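Local coordinates for cupin domain protein (Microcystis aeruginosa DIANCHI905, PDB 5ZBF), which is a cupin-superfamily isomerase that binds iron(II) and 4-hydroxyphenylpyruvate and probably acts in making the Choi moiety of aeruginosin, at residues Glu3-Pro8 with Leu166-Glu171; Ile28-Val33 with Gly96-Arg101; Ser48-Val53 with Ile75-Ala80. All coordinates share one frame; numbering follows the deposited sequence. Where two conformers were deposited one is given.

Contact 1 (Glu3-Pro8 with Leu166-Glu171)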
loop_
_atom_site.group_PDB
_atom_site.type_symbol
_atom_site.label_atom_id
_atom_site.label_comp_id
_atom_site.label_asym_id
_atom_site.label_seq_id
_atom_site.Cartn_x
_atom_site.Cartn_y
_atom_site.Cartn_z
ATOM N N GLU A 3 -8.342 -10.543 12.130
ATOM C CA GLU A 3 -7.037 -9.893 12.225
ATOM C C GLU A 3 -6.283 -10.007 10.898
ATOM O O GLU A 3 -5.737 -9.027 10.413
ATOM C CB GLU A 3 -6.185 -10.491 13.351
ATOM C CG GLU A 3 -4.825 -9.812 13.498
ATOM C CD GLU A 3 -3.950 -10.422 14.574
ATOM O OE1 GLU A 3 -4.108 -11.626 14.875
ATOM O OE2 GLU A 3 -3.088 -9.692 15.117
ATOM N N PHE A 4 -6.243 -11.211 10.331
ATOM C CA PHE A 4 -5.452 -11.459 9.122
ATOM C C PHE A 4 -6.123 -11.003 7.831
ATOM O O PHE A 4 -5.438 -10.730 6.842
ATOM C CB PHE A 4 -5.113 -12.946 8.982
ATOM C CG PHE A 4 -4.397 -13.535 10.162
ATOM C CD1 PHE A 4 -3.413 -12.824 10.853
ATOM C CD2 PHE A 4 -4.670 -14.839 10.551
ATOM C CE1 PHE A 4 -2.748 -13.393 11.927
ATOM C CE2 PHE A 4 -4.001 -15.417 11.621
ATOM C CZ PHE A 4 -3.037 -14.693 12.309
ATOM N N PHE A 5 -7.452 -10.933 7.835
ATOM C CA PHE A 5 -8.211 -10.438 6.691
ATOM C C PHE A 5 -9.191 -9.376 7.186
ATOM O O PHE A 5 -10.393 -9.622 7.314
ATOM C CB PHE A 5 -8.920 -11.580 5.978
ATOM C CG PHE A 5 -7.978 -12.630 5.470
ATOM C CD1 PHE A 5 -7.244 -12.414 4.308
ATOM C CD2 PHE A 5 -7.777 -13.799 6.184
ATOM C CE1 PHE A 5 -6.349 -13.371 3.844
ATOM C CE2 PHE A 5 -6.882 -14.762 5.720
ATOM C CZ PHE A 5 -6.179 -14.543 4.554
ATOM N N PRO A 6 -8.660 -8.187 7.485
ATOM C CA PRO A 6 -9.484 -7.181 8.160
ATOM C C PRO A 6 -10.620 -6.618 7.301
ATOM O O PRO A 6 -10.454 -6.402 6.094
ATOM C CB PRO A 6 -8.478 -6.089 8.535
ATOM C CG PRO A 6 -7.314 -6.280 7.631
ATOM C CD PRO A 6 -7.254 -7.756 7.340
ATOM N N VAL A 7 -11.764 -6.398 7.940
ATOM C CA VAL A 7 -12.915 -5.774 7.302
ATOM C C VAL A 7 -12.759 -4.253 7.382
ATOM O O VAL A 7 -12.534 -3.722 8.469
ATOM C CB VAL A 7 -14.214 -6.211 8.003
ATOM C CG1 VAL A 7 -15.417 -5.507 7.393
ATOM C CG2 VAL A 7 -14.383 -7.726 7.943
ATOM N N PRO A 8 -12.862 -3.543 6.235
ATOM C CA PRO A 8 -12.686 -2.094 6.272
ATOM C C PRO A 8 -13.919 -1.371 6.798
ATOM O O PRO A 8 -15.029 -1.896 6.723
ATOM C CB PRO A 8 -12.439 -1.730 4.810
ATOM C CG PRO A 8 -13.148 -2.773 4.032
ATOM C CD PRO A 8 -13.081 -4.030 4.861
ATOM N N LEU A 166 -6.893 -14.250 -5.782
ATOM C CA LEU A 166 -5.734 -14.950 -5.225
ATOM C C LEU A 166 -6.094 -15.636 -3.903
ATOM O O LEU A 166 -6.687 -15.014 -3.023
ATOM C CB LEU A 166 -4.604 -13.943 -5.010
ATOM C CG LEU A 166 -3.236 -14.460 -4.569
ATOM C CD1 LEU A 166 -2.609 -15.340 -5.641
ATOM C CD2 LEU A 166 -2.310 -13.301 -4.223
ATOM N N GLU A 167 -5.727 -16.909 -3.766
ATOM C CA GLU A 167 -5.910 -17.648 -2.513
ATOM C C GLU A 167 -4.736 -17.311 -1.586
ATOM O O GLU A 167 -3.577 -17.449 -1.980
ATOM C CB GLU A 167 -5.968 -19.163 -2.764
ATOM C CG GLU A 167 -6.977 -19.620 -3.813
ATOM C CD GLU A 167 -7.114 -21.137 -3.922
ATOM O OE1 GLU A 167 -6.597 -21.875 -3.051
ATOM O OE2 GLU A 167 -7.751 -21.594 -4.896
ATOM N N ILE A 168 -5.038 -16.855 -0.376
ATOM C CA ILE A 168 -4.014 -16.513 0.624
ATOM C C ILE A 168 -4.301 -17.289 1.906
ATOM O O ILE A 168 -5.441 -17.338 2.340
ATOM C CB ILE A 168 -4.030 -14.997 0.932
ATOM C CG1 ILE A 168 -3.613 -14.191 -0.311
ATOM C CG2 ILE A 168 -3.106 -14.658 2.108
ATOM C CD1 ILE A 168 -2.138 -14.299 -0.655
ATOM N N PHE A 169 -3.265 -17.902 2.484
ATOM C CA PHE A 169 -3.345 -18.595 3.773
ATOM C C PHE A 169 -2.428 -17.881 4.748
ATOM O O PHE A 169 -1.284 -17.607 4.417
ATOM C CB PHE A 169 -2.909 -20.066 3.647
ATOM C CG PHE A 169 -2.729 -20.782 4.977
ATOM C CD1 PHE A 169 -1.513 -20.739 5.660
ATOM C CD2 PHE A 169 -3.773 -21.519 5.533
ATOM C CE1 PHE A 169 -1.348 -21.398 6.870
ATOM C CE2 PHE A 169 -3.615 -22.184 6.738
ATOM C CZ PHE A 169 -2.399 -22.126 7.409
ATOM N N ILE A 170 -2.947 -17.562 5.928
ATOM C CA ILE A 170 -2.140 -16.977 6.992
ATOM C C ILE A 170 -2.376 -17.724 8.299
ATOM O O ILE A 170 -3.487 -17.714 8.845
ATOM C CB ILE A 170 -2.430 -15.478 7.173
ATOM C CG1 ILE A 170 -2.017 -14.721 5.913
ATOM C CG2 ILE A 170 -1.677 -14.922 8.375
ATOM C CD1 ILE A 170 -2.475 -13.289 5.899
ATOM N N GLU A 171 -1.310 -18.380 8.765
ATOM C CA GLU A 171 -1.213 -19.130 10.036
ATOM C C GLU A 171 -2.130 -20.328 10.156
ATOM O O GLU A 171 -1.669 -21.466 10.337
ATOM C CB GLU A 171 -1.415 -18.216 11.263
ATOM C CG GLU A 171 -0.939 -18.796 12.600
ATOM C CD GLU A 171 0.577 -18.768 12.783
ATOM O OE1 GLU A 171 1.324 -19.033 11.812
ATOM O OE2 GLU A 171 1.030 -18.498 13.901
#
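I170 O is the polar atom that comes nearest the N-terminal segment, 3.5 Å from F4 CD2. Nothing polar bonds the two segments. I168 O repeats the approach two residues earlier in the strand, 3.6 Å from F5 CZ. Two phenyl rings from the irregular segment 3-8 lie against one side of strand 166-170, and I168 and I170 receive them. The main element is a CH-pi contact. In the conformer given, I170 CG2 stands over the centre of the F4 ring, 3.6 Å from the centroid and 14° off the ring normal. I170 sends CG2 anti to its backbone N and keeps CG1 beside that N (chi1 -64°). One branch therefore lies over the F4 face, while CD1 at the end of the other comes 4.1 Å from F5 CZ. The single isoleucine, in this conformer, touches both phenylalanines. The CB of E171 meets F4 CE2 at 3.8 Å. The carboxylate of E171 leads away and bonds to L190 N. F5 uses the far end of its ring: CE1 lies 3.9 Å from I168 CG2. I168, I170 and F5 are buried; F4 is partly exposed. Strand 173-177 adds to the seat, with E173 touching both rings and Q175 touching F5. The F4 backbone bonds to Y184, and P186 packs on its ring. The N-terminal segment so lies against the C-terminal cupin domain before strand 9-14 begins.

Contact 2 (Ile28-Val33 with Gly96-Arg101). With ENO (3-(4-hydroxy-phenyl)pyruvic acid), chain B.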
loop_
_atom_site.group_PDB
_atom_site.type_symbol
_atom_site.label_atom_id
_atom_site.label_comp_id
_atom_site.label_asym_id
_atom_site.label_seq_id
_atom_site.Cartn_x
_atom_site.Cartn_y
_atom_site.Cartn_z
ATOM N N ILE A 28 -2.475 1.672 10.162
ATOM C CA ILE A 28 -3.722 1.844 9.429
ATOM C C ILE A 28 -3.419 1.822 7.935
ATOM O O ILE A 28 -2.548 2.558 7.459
ATOM C CB ILE A 28 -4.394 3.180 9.794
ATOM C CG1 ILE A 28 -4.798 3.192 11.270
ATOM C CG2 ILE A 28 -5.605 3.431 8.908
ATOM C CD1 ILE A 28 -4.885 4.587 11.849
ATOM N N PHE A 29 -4.131 0.972 7.205
ATOM C CA PHE A 29 -4.069 0.944 5.755
ATOM C C PHE A 29 -5.405 1.454 5.246
ATOM O O PHE A 29 -6.455 1.021 5.730
ATOM C CB PHE A 29 -3.830 -0.489 5.258
ATOM C CG PHE A 29 -3.859 -0.634 3.755
ATOM C CD1 PHE A 29 -2.683 -0.613 3.018
ATOM C CD2 PHE A 29 -5.066 -0.779 3.069
ATOM C CE1 PHE A 29 -2.704 -0.727 1.637
ATOM C CE2 PHE A 29 -5.094 -0.880 1.691
ATOM C CZ PHE A 29 -3.907 -0.886 0.969
ATOM N N GLN A 30 -5.378 2.354 4.274
ATOM C CA GLN A 30 -6.623 2.809 3.657
ATOM C C GLN A 30 -6.582 2.843 2.144
ATOM O O GLN A 30 -5.578 3.196 1.546
ATOM C CB GLN A 30 -7.041 4.178 4.218
ATOM C CG GLN A 30 -6.035 5.286 3.988
ATOM C CD GLN A 30 -6.282 6.517 4.861
ATOM O OE1 GLN A 30 -6.767 6.411 5.980
ATOM N NE2 GLN A 30 -5.923 7.678 4.351
ATOM N N LEU A 31 -7.693 2.448 1.527
ATOM C CA LEU A 31 -7.905 2.678 0.112
ATOM C C LEU A 31 -8.677 3.990 -0.001
ATOM O O LEU A 31 -9.626 4.212 0.760
ATOM C CB LEU A 31 -8.711 1.533 -0.513
ATOM C CG LEU A 31 -8.103 0.136 -0.533
ATOM C CD1 LEU A 31 -9.139 -0.888 -0.976
ATOM C CD2 LEU A 31 -6.880 0.101 -1.433
ATOM N N SER A 32 -8.244 4.837 -0.928
ATOM C CA SER A 32 -8.763 6.198 -1.103
ATOM C C SER A 32 -9.399 6.393 -2.468
ATOM O O SER A 32 -8.914 5.858 -3.459
ATOM C CB SER A 32 -7.616 7.207 -0.995
ATOM O OG SER A 32 -7.177 7.360 0.340
ATOM N N VAL A 33 -10.466 7.191 -2.516
ATOM C CA VAL A 33 -11.010 7.685 -3.759
ATOM C C VAL A 33 -11.117 9.201 -3.589
ATOM O O VAL A 33 -11.891 9.690 -2.748
ATOM C CB VAL A 33 -12.390 7.093 -4.099
ATOM C CG1 VAL A 33 -12.849 7.608 -5.456
ATOM C CG2 VAL A 33 -12.339 5.565 -4.080
ATOM N N GLY A 96 -6.283 5.451 -4.807
ATOM C CA GLY A 96 -4.962 5.221 -4.214
ATOM C C GLY A 96 -5.003 4.480 -2.901
ATOM O O GLY A 96 -6.050 4.010 -2.478
ATOM N N PHE A 97 -3.837 4.332 -2.269
ATOM C CA PHE A 97 -3.804 3.821 -0.905
ATOM C C PHE A 97 -2.794 4.604 -0.107
ATOM O O PHE A 97 -1.909 5.245 -0.682
ATOM C CB PHE A 97 -3.488 2.320 -0.842
ATOM C CG PHE A 97 -2.065 1.960 -1.199
ATOM C CD1 PHE A 97 -1.077 1.879 -0.226
ATOM C CD2 PHE A 97 -1.730 1.666 -2.501
ATOM C CE1 PHE A 97 0.223 1.524 -0.554
ATOM C CE2 PHE A 97 -0.446 1.303 -2.838
ATOM C CZ PHE A 97 0.541 1.234 -1.865
ATOM N N ASP A 98 -2.967 4.571 1.214
ATOM C CA ASP A 98 -2.001 5.128 2.171
ATOM C C ASP A 98 -1.822 4.169 3.334
ATOM O O ASP A 98 -2.725 3.387 3.642
ATOM C CB ASP A 98 -2.477 6.450 2.795
ATOM C CG ASP A 98 -3.013 7.434 1.789
ATOM O OD1 ASP A 98 -4.252 7.562 1.697
ATOM O OD2 ASP A 98 -2.199 8.103 1.124
ATOM N N LEU A 99 -0.677 4.270 4.001
ATOM C CA LEU A 99 -0.445 3.603 5.268
ATOM C C LEU A 99 0.007 4.663 6.237
ATOM O O LEU A 99 0.779 5.542 5.872
ATOM C CB LEU A 99 0.648 2.546 5.160
ATOM C CG LEU A 99 0.268 1.302 4.386
ATOM C CD1 LEU A 99 0.665 1.483 2.930
ATOM C CD2 LEU A 99 0.923 0.071 4.990
ATOM N N LYS A 100 -0.502 4.581 7.463
ATOM C CA LYS A 100 -0.160 5.523 8.518
ATOM C C LYS A 100 0.217 4.769 9.783
ATOM O O LYS A 100 -0.427 3.781 10.145
ATOM C CB LYS A 100 -1.314 6.494 8.771
ATOM C CG LYS A 100 -1.507 7.481 7.634
ATOM C CD LYS A 100 -2.868 8.144 7.668
ATOM C CE LYS A 100 -3.032 9.036 8.875
ATOM N NZ LYS A 100 -4.246 9.886 8.713
ATOM N N ARG A 101 1.265 5.251 10.451
ATOM C CA ARG A 101 1.849 4.558 11.591
ATOM C C ARG A 101 2.702 5.546 12.361
ATOM O O ARG A 101 3.398 6.357 11.747
ATOM C CB ARG A 101 2.734 3.418 11.090
ATOM C CG ARG A 101 3.357 2.585 12.182
ATOM C CD ARG A 101 4.423 1.670 11.628
ATOM N NE ARG A 101 5.053 0.930 12.709
ATOM C CZ ARG A 101 4.521 -0.129 13.318
ATOM N NH1 ARG A 101 5.195 -0.721 14.291
ATOM N NH2 ARG A 101 3.330 -0.605 12.961
HETATM O O4 ENO B . -2.906 12.553 3.977
HETATM C C9 ENO B . -6.933 14.031 3.291
HETATM C C8 ENO B . -7.440 15.313 3.508
HETATM C C7 ENO B . -6.590 16.420 3.484
HETATM C C6 ENO B . -5.231 16.237 3.238
HETATM C C5 ENO B . -4.725 14.956 3.021
HETATM C C4 ENO B . -5.571 13.848 3.044
HETATM O O3 ENO B . -7.078 17.676 3.699
HETATM C C3 ENO B . -4.992 12.464 2.816
HETATM C C2 ENO B . -4.074 12.152 3.987
HETATM C C1 ENO B . -4.572 11.404 5.146
HETATM O O2 ENO B . -5.636 10.733 5.075
HETATM O O1 ENO B . -3.906 11.459 6.205
HETATM O O HOH W 1 -4.631 8.594 -0.707
#
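The pocket for 4-hydroxyphenylpyruvate takes two of its residues from this pair of strands. Q30 comes from 28-33 and K100 from 96-101, and both grip the ligand carboxylate. Q30 NE2 donates to ENO O2 at 3.2 Å, and K100 NZ bonds ENO O1 at 3.0 Å. K100 bends at chi3, which brings its amine to the acid. ENO O1 also binds the iron(II).

The strands run antiparallel. I28 with K100, Q30 with D98 and S32 with G96 are hydrogen-bonded pairs. Q30 N to D98 O is nearly straight, 171° at the hydrogen. Between them, F29 with L99 and L31 with F97 are non-hydrogen-bonded pairs.

On the pocket side, the Q30 amide also reaches D98. NE2 gives a hydrogen bond of 3.1 Å to D98 OD1, which it meets from above the carboxylate plane. Q30 has its CG between the backbone N and carbonyl carbon (chi1 60°) and then runs extended, which carries the amide across to both acceptors. D98 OD1 also accepts from a water at 2.6 Å. That water bonds S32 OG as well. D98 and S32 each have a second conformer, so the water links and the bond from Q30 NE2 may be partial.

On the other side of the strands, the rings of F29 and F97 are nearly parallel, planes 18° apart. They are slid so far that they barely overlap, and F29 CE1 meets F97 CD1 at 3.6 Å. L99 CG packs on F29 CD1 at 3.8 Å. F160 meets both rings. Q30, D98 and K100 thus face the ligand pocket, while F29, L31, F97 and L99 pack on the other side. Antiparallel strands with a metal and ligand inside are characteristic of the cupin barrel.

Contact 3 (Ser48-Val53 with Ile75-Ala80). With FE2 (Fe (II) ion), chain C; ENO (3-(4-hydroxy-phenyl)pyruvic acid), chain B.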
loop_
_atom_site.group_PDB
_atom_site.type_symbol
_atom_site.label_atom_id
_atom_site.label_comp_id
_atom_site.label_asym_id
_atom_site.label_seq_id
_atom_site.Cartn_x
_atom_site.Cartn_y
_atom_site.Cartn_z
ATOM N N SER A 48 3.377 8.998 10.719
ATOM C CA SER A 48 4.059 9.022 9.433
ATOM C C SER A 48 3.162 8.378 8.394
ATOM O O SER A 48 2.354 7.498 8.717
ATOM C CB SER A 48 5.370 8.248 9.501
ATOM O OG SER A 48 6.240 8.811 10.460
ATOM N N GLN A 49 3.323 8.808 7.150
ATOM C CA GLN A 49 2.426 8.407 6.077
ATOM C C GLN A 49 3.183 8.158 4.784
ATOM O O GLN A 49 4.098 8.906 4.422
ATOM C CB GLN A 49 1.381 9.501 5.866
ATOM C CG GLN A 49 0.374 9.247 4.755
ATOM C CD GLN A 49 -0.551 10.426 4.545
ATOM O OE1 GLN A 49 -0.702 10.936 3.431
ATOM N NE2 GLN A 49 -1.162 10.874 5.625
ATOM N N ILE A 50 2.783 7.094 4.101
ATOM C CA ILE A 50 3.240 6.796 2.754
ATOM C C ILE A 50 2.037 6.386 1.930
ATOM O O ILE A 50 1.025 5.971 2.484
ATOM C CB ILE A 50 4.264 5.639 2.726
ATOM C CG1 ILE A 50 3.682 4.367 3.367
ATOM C CG2 ILE A 50 5.541 6.054 3.445
ATOM C CD1 ILE A 50 4.591 3.158 3.306
ATOM N N GLY A 51 2.159 6.463 0.612
ATOM C CA GLY A 51 1.088 6.005 -0.253
ATOM C C GLY A 51 1.416 6.052 -1.721
ATOM O O GLY A 51 2.452 6.568 -2.106
ATOM N N MET A 52 0.509 5.502 -2.528
ATOM C CA MET A 52 0.687 5.441 -3.977
ATOM C C MET A 52 -0.652 5.633 -4.645
ATOM O O MET A 52 -1.693 5.284 -4.086
ATOM C CB MET A 52 1.204 4.080 -4.424
ATOM C CG MET A 52 2.486 3.611 -3.784
ATOM S SD MET A 52 2.986 2.083 -4.606
ATOM C CE MET A 52 3.028 2.615 -6.320
ATOM N N VAL A 53 -0.609 6.198 -5.841
ATOM C CA VAL A 53 -1.763 6.261 -6.726
ATOM C C VAL A 53 -1.870 4.904 -7.443
ATOM O O VAL A 53 -0.865 4.381 -7.964
ATOM C CB VAL A 53 -1.574 7.364 -7.778
ATOM C CG1 VAL A 53 -2.702 7.360 -8.800
ATOM C CG2 VAL A 53 -1.412 8.717 -7.090
ATOM N N ILE A 75 5.808 6.722 -4.806
ATOM C CA ILE A 75 5.283 6.644 -3.462
ATOM C C ILE A 75 5.607 7.964 -2.747
ATOM O O ILE A 75 6.740 8.446 -2.746
ATOM C CB ILE A 75 5.702 5.330 -2.726
ATOM C CG1 ILE A 75 6.711 5.536 -1.604
ATOM C CG2 ILE A 75 6.184 4.250 -3.694
ATOM C CD1 ILE A 75 6.052 5.496 -0.251
ATOM N N HIS A 76 4.567 8.583 -2.187
ATOM C CA HIS A 76 4.766 9.813 -1.412
ATOM C C HIS A 76 5.147 9.419 0.006
ATOM O O HIS A 76 4.705 8.382 0.506
ATOM C CB HIS A 76 3.535 10.749 -1.451
ATOM C CG HIS A 76 2.394 10.318 -0.580
ATOM N ND1 HIS A 76 1.318 9.616 -1.066
ATOM C CD2 HIS A 76 2.154 10.508 0.740
ATOM C CE1 HIS A 76 0.463 9.383 -0.086
ATOM N NE2 HIS A 76 0.950 9.909 1.024
ATOM N N VAL A 77 5.976 10.246 0.646
ATOM C CA VAL A 77 6.470 9.967 1.990
ATOM C C VAL A 77 6.358 11.246 2.823
ATOM O O VAL A 77 7.026 12.244 2.537
ATOM C CB VAL A 77 7.939 9.479 1.959
ATOM C CG1 VAL A 77 8.417 9.077 3.351
ATOM C CG2 VAL A 77 8.112 8.313 0.989
ATOM N N ALA A 78 5.487 11.217 3.830
ATOM C CA ALA A 78 5.300 12.353 4.739
ATOM C C ALA A 78 5.646 11.902 6.151
ATOM O O ALA A 78 4.866 11.186 6.791
ATOM C CB ALA A 78 3.863 12.844 4.675
ATOM N N ASP A 79 6.824 12.304 6.631
ATOM C CA ASP A 79 7.244 11.945 7.983
ATOM C C ASP A 79 6.373 12.634 9.036
ATOM O O ASP A 79 5.529 13.452 8.694
ATOM C CB ASP A 79 8.720 12.284 8.182
ATOM C CG ASP A 79 9.651 11.312 7.448
ATOM O OD1 ASP A 79 9.207 10.228 6.989
ATOM O OD2 ASP A 79 10.839 11.638 7.331
ATOM N N ALA A 80 6.592 12.291 10.307
ATOM C CA ALA A 80 5.737 12.745 11.409
ATOM C C ALA A 80 5.576 14.257 11.411
ATOM O O ALA A 80 6.567 14.984 11.357
ATOM C CB ALA A 80 6.304 12.279 12.744
HETATM FE FE FE2 C . -2.131 12.744 5.930
HETATM O O4 ENO B . -2.906 12.553 3.977
HETATM C C9 ENO B . -6.933 14.031 3.291
HETATM C C8 ENO B . -7.440 15.313 3.508
HETATM C C7 ENO B . -6.590 16.420 3.484
HETATM C C6 ENO B . -5.231 16.237 3.238
HETATM C C5 ENO B . -4.725 14.956 3.021
HETATM C C4 ENO B . -5.571 13.848 3.044
HETATM O O3 ENO B . -7.078 17.676 3.699
HETATM C C3 ENO B . -4.992 12.464 2.816
HETATM C C2 ENO B . -4.074 12.152 3.987
HETATM C C1 ENO B . -4.572 11.404 5.146
HETATM O O2 ENO B . -5.636 10.733 5.075
HETATM O O1 ENO B . -3.906 11.459 6.205
HETATM O O HOH W 2 8.913 10.848 11.255
HETATM O O HOH W 3 6.850 8.528 6.229
#
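The H76 imidazole lies with one face over the bare backbone of G51. G51 N sits 3.4 Å above the ring plane, toward the rim, and H76 CE1 comes 3.4 Å from G51 CA. A CB on G51 would run into this ring. H76 places CG between its backbone N and carbonyl carbon (chi1 76°), which turns the ring over the neighbouring strand. The ring edge meets the Q49 side chain, the two planes 82° apart. Q49 is an iron(II) ligand together with H43, H45 and H84, and 4-hydroxyphenylpyruvate completes the site through O4 and O1. Cupins usually have a glutamate at this position. Replacing H76 with an alanine is likely to open a gap over G51 and leave F86 without its edge-to-face partner. The antiparallel backbones are tied by A78 N to Q49 O at 2.8 Å and by H76 N to G51 O at 2.9 Å. On the other side of the strands, I50 CG2 meets V77 CG1 at 4.2 Å. I50 and V77 also pack on F135 of strand 135-142. Segment 48-53 lies between strands 74-78 and 94-101, and M52, in the conformer given, touches F97 of the latter.

Starting at the N terminus, segment 3-8 meets strand 166-170, so contact 1 closes the longest loop and holds the other two inside it. Contact 2 closes the next, between 28-33 and 96-101. Contact 3, between 48-53 and 75-80, is nested within contact 2; none of the loops cross. Contacts 2 and 3 are neighbours, with centres about 9 Å apart. Strands 94-101 and 48-55 lie side by side there, and L99 N probably bonds I50 O. Both contacts reach the same ligand in the N-terminal cupin domain. Contact 1 lies apart, its centre about 24 Å from that of contact 3, and ties the chain start to the C-terminal cupin domain.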